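Local coordinates for protein short chain dehydrogenase (PDB 6UH2) that binds NAD+ in a Rossmann-type fold and, as a short-chain dehydrogenase, probably oxidises an alcohol CH-OH group or reduces the corresponding carbonyl, at residues Q31-V43 against P230-S242. Numbering follows the deposited sequence. Where two conformers were deposited one is given.
Sequences QIGSELVESYLSV and PSDLVGGVFFLTS. With NAD (nicotinamide-adenine-dinucleotide), chain D.
From the close pairing of I32 with P230, whose CA atoms lie 5.2 Å apart, helices 31-42 and 231-240 splay at -58°, their axes 9.4 Å apart at closest approach; at Y40 and F238 the CA atoms stand 8.5 Å apart and the two rings bridge the distance. At the narrow end the puckered ring of P230 lies against the aliphatic stems of Q31 and E35, with P230 CB 3.5 Å from E35 CB. The E35 chain bends at its second torsion (chi2 74°), which carries the carboxylate alongside S231, while the amide of Q31 extends past the proline to the backbone carbonyl of F207. Next inward, I32 CD1 meets L233 CD1, and L36 CD2 packs on V237 CG2. Helix 31-42 follows the first strand of the Rossmann fold, and the glycine-rich turn brings its start to the dinucleotide, where nearly straight bonds from I32 N to O2N (2.6 Å) and Q31 N to O2A of NAD grip the two phosphates. Helix 231-240 precedes the last strand of the same parallel sheet, and the pair packs side by side over strand 144-148. Farther along, V234 fits both methyls against S39, whose OG turns back to E35 O; that carbonyl also accepts S39 N, from the other face of its plane. F238 and Y40 form an edge-to-face pair, F238 CE1 lying over the centre of the tyrosine ring with the planes inclined at 56°, and V43 CG2 closes on F238 CZ. At the tyrosine's rim, Y40 OH donates to T241 OG1 (2.6 Å), which itself donates to V237 O, linking the buried phenol to that carbonyl.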
ATOM      1  N   GLN B  31     -16.186 -13.734  -3.263  1.00 14.28           N
ATOM      2  CA  GLN B  31     -15.830 -13.610  -1.851  1.00 19.37           C
ATOM      3  C   GLN B  31     -15.195 -12.257  -1.558  1.00 19.23           C
ATOM      4  O   GLN B  31     -15.627 -11.534  -0.651  1.00 16.60           O
ATOM      5  CB  GLN B  31     -14.892 -14.736  -1.416  1.00 18.34           C
ATOM      6  CG  GLN B  31     -14.680 -14.738   0.099  1.00 20.72           C
ATOM      7  CD  GLN B  31     -13.758 -15.827   0.578  1.00 26.35           C
ATOM      8  OE1 GLN B  31     -13.114 -16.513  -0.219  1.00 27.06           O
ATOM      9  NE2 GLN B  31     -13.692 -16.003   1.897  1.00 22.74           N
ATOM     10  N   ILE B  32     -14.162 -11.891  -2.313  1.00 12.87           N
ATOM     11  CA  ILE B  32     -13.523 -10.601  -2.069  1.00 13.73           C
ATOM     12  C   ILE B  32     -14.419  -9.473  -2.564  1.00 15.67           C
ATOM     13  O   ILE B  32     -14.624  -8.474  -1.865  1.00 16.02           O
ATOM     14  CB  ILE B  32     -12.131 -10.552  -2.732  1.00 14.02           C
ATOM     15  CG1 ILE B  32     -11.154 -11.444  -1.973  1.00 16.06           C
ATOM     16  CG2 ILE B  32     -11.608  -9.110  -2.794  1.00 12.63           C
ATOM     17  CD1 ILE B  32      -9.834 -11.671  -2.701  1.00 13.15           C
ATOM     18  N   GLY B  33     -14.967  -9.626  -3.777  1.00 15.23           N
ATOM     19  CA  GLY B  33     -15.806  -8.585  -4.352  1.00 16.32           C
ATOM     20  C   GLY B  33     -16.963  -8.179  -3.460  1.00 14.19           C
ATOM     21  O   GLY B  33     -17.244  -6.987  -3.302  1.00 16.25           O
ATOM     22  N   SER B  34     -17.636  -9.157  -2.839  1.00 15.07           N
ATOM     23  CA  SER B  34     -18.781  -8.809  -2.003  0.54 14.59           C
ATOM     24  C   SER B  34     -18.346  -8.007  -0.781  1.00 16.81           C
ATOM     25  O   SER B  34     -19.049  -7.077  -0.368  1.00 20.51           O
ATOM     26  CB  SER B  34     -19.546 -10.066  -1.588  0.54 17.47           C
ATOM     27  OG  SER B  34     -18.706 -10.973  -0.909  0.54 16.61           O
ATOM     28  N   GLU B  35     -17.192  -8.334  -0.199  1.00 20.41           N
ATOM     29  CA  GLU B  35     -16.683  -7.528   0.905  1.00 20.88           C
ATOM     30  C   GLU B  35     -16.397  -6.104   0.442  1.00 13.08           C
ATOM     31  O   GLU B  35     -16.703  -5.136   1.150  1.00 13.77           O
ATOM     32  CB  GLU B  35     -15.425  -8.176   1.495  1.00 18.60           C
ATOM     33  CG  GLU B  35     -14.750  -7.356   2.583  1.00 20.17           C
ATOM     34  CD  GLU B  35     -15.510  -7.378   3.909  1.00 29.81           C
ATOM     35  OE1 GLU B  35     -16.415  -8.219   4.081  1.00 32.03           O
ATOM     36  OE2 GLU B  35     -15.201  -6.544   4.775  1.00 39.36           O
ATOM     37  N   LEU B  36     -15.835  -5.956  -0.756  1.00 13.78           N
ATOM     38  CA  LEU B  36     -15.557  -4.616  -1.261  1.00 13.55           C
ATOM     39  C   LEU B  36     -16.848  -3.853  -1.525  1.00 16.09           C
ATOM     40  O   LEU B  36     -16.925  -2.656  -1.238  1.00 14.11           O
ATOM     41  CB  LEU B  36     -14.704  -4.680  -2.533  1.00 14.95           C
ATOM     42  CG  LEU B  36     -13.300  -5.302  -2.410  1.00 18.29           C
ATOM     43  CD1 LEU B  36     -12.483  -5.080  -3.690  1.00 15.95           C
ATOM     44  CD2 LEU B  36     -12.561  -4.736  -1.197  1.00 15.33           C
ATOM     45  N   VAL B  37     -17.862  -4.519  -2.085  1.00 14.40           N
ATOM     46  CA  VAL B  37     -19.151  -3.854  -2.303  1.00 12.72           C
ATOM     47  C   VAL B  37     -19.719  -3.359  -0.981  1.00 17.51           C
ATOM     48  O   VAL B  37     -20.089  -2.188  -0.843  1.00 18.86           O
ATOM     49  CB  VAL B  37     -20.138  -4.797  -3.012  1.00 18.90           C
ATOM     50  CG1 VAL B  37     -21.558  -4.209  -2.958  1.00 16.17           C
ATOM     51  CG2 VAL B  37     -19.708  -5.047  -4.469  1.00 14.96           C
ATOM     52  N   GLU B  38     -19.798  -4.252   0.011  1.00 14.43           N
ATOM     53  CA  GLU B  38     -20.328  -3.877   1.313  1.00 15.63           C
ATOM     54  C   GLU B  38     -19.558  -2.704   1.914  1.00 15.50           C
ATOM     55  O   GLU B  38     -20.162  -1.780   2.467  1.00 15.48           O
ATOM     56  CB  GLU B  38     -20.276  -5.087   2.245  1.00 25.25           C
ATOM     57  CG  GLU B  38     -21.231  -5.036   3.417  1.00 41.93           C
ATOM     58  CD  GLU B  38     -21.166  -6.299   4.252  1.00 55.40           C
ATOM     59  OE1 GLU B  38     -20.424  -6.312   5.257  1.00 54.67           O
ATOM     60  OE2 GLU B  38     -21.840  -7.288   3.884  1.00 65.10           O
ATOM     61  N   SER B  39     -18.222  -2.720   1.805  1.00 15.81           N
ATOM     62  CA  SER B  39     -17.411  -1.660   2.406  1.00 16.97           C
ATOM     63  C   SER B  39     -17.635  -0.318   1.717  1.00 14.42           C
ATOM     64  O   SER B  39     -17.792   0.714   2.384  1.00 14.74           O
ATOM     65  CB  SER B  39     -15.935  -2.047   2.358  1.00 18.34           C
ATOM     66  OG  SER B  39     -15.704  -3.173   3.175  1.00 19.57           O
ATOM     67  N   TYR B  40     -17.654  -0.306   0.384  1.00 13.98           N
ATOM     68  CA  TYR B  40     -17.907   0.944  -0.320  1.00 16.28           C
ATOM     69  C   TYR B  40     -19.305   1.477  -0.030  1.00 15.41           C
ATOM     70  O   TYR B  40     -19.487   2.685   0.156  1.00 14.22           O
ATOM     71  CB  TYR B  40     -17.714   0.759  -1.822  1.00 16.63           C
ATOM     72  CG  TYR B  40     -16.290   0.959  -2.279  1.00 14.36           C
ATOM     73  CD1 TYR B  40     -15.691   2.216  -2.226  1.00 17.28           C
ATOM     74  CD2 TYR B  40     -15.545  -0.103  -2.772  1.00 13.00           C
ATOM     75  CE1 TYR B  40     -14.374   2.405  -2.660  1.00 14.52           C
ATOM     76  CE2 TYR B  40     -14.240   0.076  -3.198  1.00 15.92           C
ATOM     77  CZ  TYR B  40     -13.663   1.326  -3.149  1.00 17.87           C
ATOM     78  OH  TYR B  40     -12.366   1.491  -3.585  1.00 17.37           O
ATOM     79  N   LEU B  41     -20.307   0.596   0.032  1.00 12.31           N
ATOM     80  CA  LEU B  41     -21.647   1.072   0.385  1.00 15.00           C
ATOM     81  C   LEU B  41     -21.676   1.681   1.784  1.00 19.53           C
ATOM     82  O   LEU B  41     -22.408   2.649   2.027  1.00 17.05           O
ATOM     83  CB  LEU B  41     -22.659  -0.070   0.287  1.00 16.20           C
ATOM     84  CG  LEU B  41     -22.974  -0.579  -1.116  1.00 18.79           C
ATOM     85  CD1 LEU B  41     -23.806  -1.849  -1.018  1.00 17.23           C
ATOM     86  CD2 LEU B  41     -23.687   0.500  -1.942  1.00 17.54           C
ATOM     87  N   SER B  42     -20.877   1.151   2.715  1.00 20.25           N
ATOM     88  CA  SER B  42     -20.937   1.662   4.078  1.00 19.83           C
ATOM     89  C   SER B  42     -20.298   3.042   4.213  1.00 23.06           C
ATOM     90  O   SER B  42     -20.607   3.758   5.172  1.00 22.82           O
ATOM     91  CB  SER B  42     -20.286   0.676   5.044  1.00 19.61           C
ATOM     92  OG  SER B  42     -18.876   0.782   4.974  1.00 29.30           O
ATOM     93  N   VAL B  43     -19.440   3.444   3.273  1.00 18.59           N
ATOM     94  CA  VAL B  43     -18.867   4.790   3.273  1.00 22.62           C
ATOM     95  C   VAL B  43     -19.568   5.660   2.231  1.00 19.19           C
ATOM     96  O   VAL B  43     -18.974   6.598   1.690  1.00 19.57           O
ATOM     97  CB  VAL B  43     -17.342   4.752   3.052  1.00 21.27           C
ATOM     98  CG1 VAL B  43     -16.670   4.062   4.248  1.00 16.97           C
ATOM     99  CG2 VAL B  43     -16.979   4.039   1.740  1.00 20.24           C
ATOM    100  N   PRO B 230     -11.200 -11.410   3.565  1.00 19.14           N
ATOM    101  CA  PRO B 230     -11.512 -10.274   2.682  1.00 17.69           C
ATOM    102  C   PRO B 230     -11.362  -8.922   3.361  1.00 15.50           C
ATOM    103  O   PRO B 230     -10.857  -7.981   2.738  1.00 15.86           O
ATOM    104  CB  PRO B 230     -12.961 -10.563   2.261  1.00 18.87           C
ATOM    105  CG  PRO B 230     -13.065 -12.067   2.321  1.00 24.12           C
ATOM    106  CD  PRO B 230     -12.261 -12.435   3.547  1.00 18.56           C
ATOM    107  N   SER B 231     -11.754  -8.806   4.633  1.00 16.01           N
ATOM    108  CA  SER B 231     -11.648  -7.522   5.321  1.00 15.95           C
ATOM    109  C   SER B 231     -10.199  -7.032   5.415  1.00 16.66           C
ATOM    110  O   SER B 231      -9.967  -5.819   5.516  1.00 16.25           O
ATOM    111  CB  SER B 231     -12.274  -7.629   6.716  1.00 20.45           C
ATOM    112  OG  SER B 231     -11.665  -8.684   7.442  1.00 24.93           O
ATOM    113  N   ASP B 232      -9.214  -7.949   5.390  1.00 14.52           N
ATOM    114  CA  ASP B 232      -7.802  -7.554   5.380  1.00 11.45           C
ATOM    115  C   ASP B 232      -7.436  -6.721   4.163  1.00 14.93           C
ATOM    116  O   ASP B 232      -6.387  -6.067   4.168  1.00 15.93           O
ATOM    117  CB  ASP B 232      -6.863  -8.775   5.390  1.00 14.11           C
ATOM    118  CG  ASP B 232      -6.940  -9.568   6.684  1.00 18.08           C
ATOM    119  OD1 ASP B 232      -7.053  -8.940   7.756  1.00 17.87           O
ATOM    120  OD2 ASP B 232      -6.888 -10.818   6.621  1.00 16.36           O
ATOM    121  N   LEU B 233      -8.257  -6.750   3.115  1.00 12.10           N
ATOM    122  CA  LEU B 233      -7.931  -6.057   1.877  1.00 15.04           C
ATOM    123  C   LEU B 233      -8.543  -4.671   1.791  1.00 10.16           C
ATOM    124  O   LEU B 233      -8.087  -3.867   0.973  1.00 13.39           O
ATOM    125  CB  LEU B 233      -8.397  -6.879   0.667  1.00 12.41           C
ATOM    126  CG  LEU B 233      -7.845  -8.303   0.621  1.00 15.02           C
ATOM    127  CD1 LEU B 233      -8.484  -9.079  -0.508  1.00 14.59           C
ATOM    128  CD2 LEU B 233      -6.328  -8.284   0.464  1.00 14.65           C
ATOM    129  N   VAL B 234      -9.538  -4.370   2.627  1.00 11.72           N
ATOM    130  CA  VAL B 234     -10.328  -3.153   2.433  1.00 13.77           C
ATOM    131  C   VAL B 234      -9.462  -1.914   2.624  1.00 12.53           C
ATOM    132  O   VAL B 234      -9.592  -0.927   1.888  1.00 15.32           O
ATOM    133  CB  VAL B 234     -11.543  -3.151   3.381  1.00 14.37           C
ATOM    134  CG1 VAL B 234     -12.297  -1.815   3.311  1.00 12.94           C
ATOM    135  CG2 VAL B 234     -12.489  -4.318   3.065  1.00 16.12           C
ATOM    136  N   GLY B 235      -8.571  -1.941   3.620  1.00 10.09           N
ATOM    137  CA  GLY B 235      -7.741  -0.774   3.883  1.00 16.73           C
ATOM    138  C   GLY B 235      -6.907  -0.373   2.680  1.00 17.60           C
ATOM    139  O   GLY B 235      -6.909   0.790   2.270  1.00 13.45           O
ATOM    140  N   GLY B 236      -6.208  -1.342   2.082  1.00 14.94           N
ATOM    141  CA  GLY B 236      -5.403  -1.049   0.904  1.00 11.66           C
ATOM    142  C   GLY B 236      -6.238  -0.672  -0.311  1.00 15.47           C
ATOM    143  O   GLY B 236      -5.840   0.189  -1.106  1.00 11.79           O
ATOM    144  N   VAL B 237      -7.397  -1.317  -0.483  1.00 10.71           N
ATOM    145  CA  VAL B 237      -8.326  -0.906  -1.542  1.00 12.65           C
ATOM    146  C   VAL B 237      -8.719   0.557  -1.360  1.00 16.53           C
ATOM    147  O   VAL B 237      -8.656   1.355  -2.303  1.00 15.78           O
ATOM    148  CB  VAL B 237      -9.562  -1.827  -1.566  1.00 11.10           C
ATOM    149  CG1 VAL B 237     -10.654  -1.252  -2.491  1.00 12.39           C
ATOM    150  CG2 VAL B 237      -9.172  -3.254  -2.016  1.00 11.65           C
ATOM    151  N   PHE B 238      -9.123   0.932  -0.140  1.00 13.63           N
ATOM    152  CA  PHE B 238      -9.485   2.324   0.127  1.00 10.32           C
ATOM    153  C   PHE B 238      -8.285   3.247  -0.056  1.00 14.05           C
ATOM    154  O   PHE B 238      -8.408   4.335  -0.634  1.00 15.18           O
ATOM    155  CB  PHE B 238     -10.048   2.470   1.549  1.00 13.45           C
ATOM    156  CG  PHE B 238     -11.511   2.088   1.686  1.00 13.90           C
ATOM    157  CD1 PHE B 238     -12.209   1.512   0.628  1.00 13.84           C
ATOM    158  CD2 PHE B 238     -12.185   2.320   2.876  1.00 17.61           C
ATOM    159  CE1 PHE B 238     -13.552   1.168   0.764  1.00 17.92           C
ATOM    160  CE2 PHE B 238     -13.541   1.989   3.019  1.00 20.50           C
ATOM    161  CZ  PHE B 238     -14.218   1.405   1.957  1.00 17.95           C
ATOM    162  N   PHE B 239      -7.116   2.833   0.436  1.00  9.85           N
ATOM    163  CA  PHE B 239      -5.915   3.647   0.266  1.00 13.92           C
ATOM    164  C   PHE B 239      -5.665   3.964  -1.205  1.00 12.37           C
ATOM    165  O   PHE B 239      -5.476   5.130  -1.582  1.00 13.84           O
ATOM    166  CB  PHE B 239      -4.710   2.929   0.873  1.00 14.36           C
ATOM    167  CG  PHE B 239      -3.398   3.613   0.601  1.00 13.51           C
ATOM    168  CD1 PHE B 239      -3.145   4.873   1.113  1.00  9.98           C
ATOM    169  CD2 PHE B 239      -2.418   2.991  -0.173  1.00 10.89           C
ATOM    170  CE1 PHE B 239      -1.930   5.514   0.871  1.00 12.71           C
ATOM    171  CE2 PHE B 239      -1.198   3.622  -0.417  1.00 11.46           C
ATOM    172  CZ  PHE B 239      -0.958   4.884   0.105  1.00 10.33           C
ATOM    173  N   LEU B 240      -5.670   2.940  -2.058  1.00 12.56           N
ATOM    174  CA  LEU B 240      -5.292   3.129  -3.458  1.00 13.08           C
ATOM    175  C   LEU B 240      -6.403   3.745  -4.306  1.00 14.79           C
ATOM    176  O   LEU B 240      -6.164   4.081  -5.471  1.00 12.65           O
ATOM    177  CB  LEU B 240      -4.860   1.794  -4.082  1.00  9.41           C
ATOM    178  CG  LEU B 240      -3.572   1.165  -3.514  1.00 11.86           C
ATOM    179  CD1 LEU B 240      -3.325  -0.248  -4.066  1.00  9.78           C
ATOM    180  CD2 LEU B 240      -2.384   2.064  -3.853  1.00  8.82           C
ATOM    181  N   THR B 241      -7.611   3.897  -3.778  1.00 11.30           N
ATOM    182  CA  THR B 241      -8.674   4.529  -4.551  1.00 12.92           C
ATOM    183  C   THR B 241      -9.126   5.852  -3.943  1.00 15.77           C
ATOM    184  O   THR B 241     -10.192   6.356  -4.304  1.00 17.52           O
ATOM    185  CB  THR B 241      -9.868   3.586  -4.714  1.00 15.77           C
ATOM    186  OG1 THR B 241     -10.388   3.221  -3.422  1.00 15.48           O
ATOM    187  CG2 THR B 241      -9.454   2.339  -5.521  1.00 12.04           C
ATOM    188  N   SER B 242      -8.328   6.431  -3.048  1.00 12.02           N
ATOM    189  CA  SER B 242      -8.659   7.679  -2.370  1.00 13.82           C
ATOM    190  C   SER B 242      -7.517   8.685  -2.523  1.00 16.06           C
ATOM    191  O   SER B 242      -6.424   8.362  -2.994  1.00 13.78           O
ATOM    192  CB  SER B 242      -8.926   7.437  -0.883  1.00 17.52           C
ATOM    193  OG  SER B 242      -7.713   7.079  -0.243  1.00 14.78           O
TER
HETATM  194  PA  NAD D 301     -14.450 -15.717  -6.324  1.00 19.86           P
HETATM  195  O1A NAD D 301     -14.318 -17.009  -7.170  1.00 21.85           O
HETATM  196  O2A NAD D 301     -15.135 -15.766  -4.957  1.00 16.83           O
HETATM  197  O5B NAD D 301     -15.143 -14.516  -7.196  1.00 19.75           O
HETATM  198  C5B NAD D 301     -14.827 -14.244  -8.549  1.00 20.65           C
HETATM  199  C4B NAD D 301     -16.052 -13.542  -9.070  1.00 15.92           C
HETATM  200  O4B NAD D 301     -15.718 -13.228 -10.474  1.00 17.53           O
HETATM  201  C3B NAD D 301     -17.309 -14.426  -9.080  1.00 14.41           C
HETATM  202  O3B NAD D 301     -18.444 -13.704  -8.542  1.00 15.73           O
HETATM  203  C2B NAD D 301     -17.541 -14.673 -10.578  1.00 17.11           C
HETATM  204  O2B NAD D 301     -18.932 -14.833 -10.893  1.00 20.04           O
HETATM  205  C1B NAD D 301     -16.881 -13.438 -11.234  1.00 16.33           C
HETATM  206  N9A NAD D 301     -16.652 -13.769 -12.636  1.00 18.60           N
HETATM  207  C8A NAD D 301     -16.224 -14.977 -13.184  1.00 18.04           C
HETATM  208  N7A NAD D 301     -16.198 -14.925 -14.488  1.00 14.53           N
HETATM  209  C5A NAD D 301     -16.646 -13.648 -14.822  1.00 17.88           C
HETATM  210  C6A NAD D 301     -16.863 -13.002 -16.034  1.00 17.62           C
HETATM  211  N6A NAD D 301     -16.627 -13.596 -17.221  1.00 18.42           N
HETATM  212  N1A NAD D 301     -17.302 -11.734 -16.006  1.00 14.97           N
HETATM  213  C2A NAD D 301     -17.540 -11.130 -14.840  1.00 17.63           C
HETATM  214  N3A NAD D 301     -17.376 -11.672 -13.631  1.00 17.07           N
HETATM  215  C4A NAD D 301     -16.924 -12.936 -13.674  1.00 14.65           C
HETATM  216  O3  NAD D 301     -12.987 -15.048  -6.142  1.00 20.78           O
HETATM  217  PN  NAD D 301     -12.297 -14.204  -4.953  1.00 21.87           P
HETATM  218  O1N NAD D 301     -11.488 -15.135  -4.014  1.00 29.83           O
HETATM  219  O2N NAD D 301     -13.329 -13.188  -4.454  1.00 20.69           O
HETATM  220  O5D NAD D 301     -11.137 -13.482  -5.929  1.00 20.58           O
HETATM  221  C5D NAD D 301     -11.343 -12.154  -6.359  1.00 20.29           C
HETATM  222  C4D NAD D 301     -10.045 -11.710  -7.030  1.00 17.00           C
HETATM  223  O4D NAD D 301      -8.878 -11.909  -6.136  1.00 21.57           O
HETATM  224  C3D NAD D 301      -9.742 -12.600  -8.235  1.00 12.83           C
HETATM  225  O3D NAD D 301      -9.084 -11.849  -9.262  1.00 15.88           O
HETATM  226  C2D NAD D 301      -8.712 -13.655  -7.726  1.00 15.85           C
HETATM  227  O2D NAD D 301      -7.852 -14.147  -8.740  1.00 16.21           O
HETATM  228  C1D NAD D 301      -7.930 -12.763  -6.720  1.00 18.29           C
HETATM  229  N1N NAD D 301      -7.279 -13.530  -5.600  1.00 20.88           N
HETATM  230  C2N NAD D 301      -8.004 -14.346  -4.786  1.00 20.43           C
HETATM  231  C3N NAD D 301      -7.362 -15.024  -3.780  1.00 25.76           C
HETATM  232  C7N NAD D 301      -8.164 -15.919  -2.899  1.00 28.63           C
HETATM  233  O7N NAD D 301      -7.566 -16.659  -2.132  1.00 25.81           O
HETATM  234  N7N NAD D 301      -9.512 -15.867  -2.978  1.00 27.42           N
HETATM  235  C4N NAD D 301      -5.977 -14.849  -3.618  1.00 23.55           C
HETATM  236  C5N NAD D 301      -5.277 -14.029  -4.453  1.00 29.23           C
HETATM  237  C6N NAD D 301      -5.958 -13.354  -5.462  1.00 24.15           C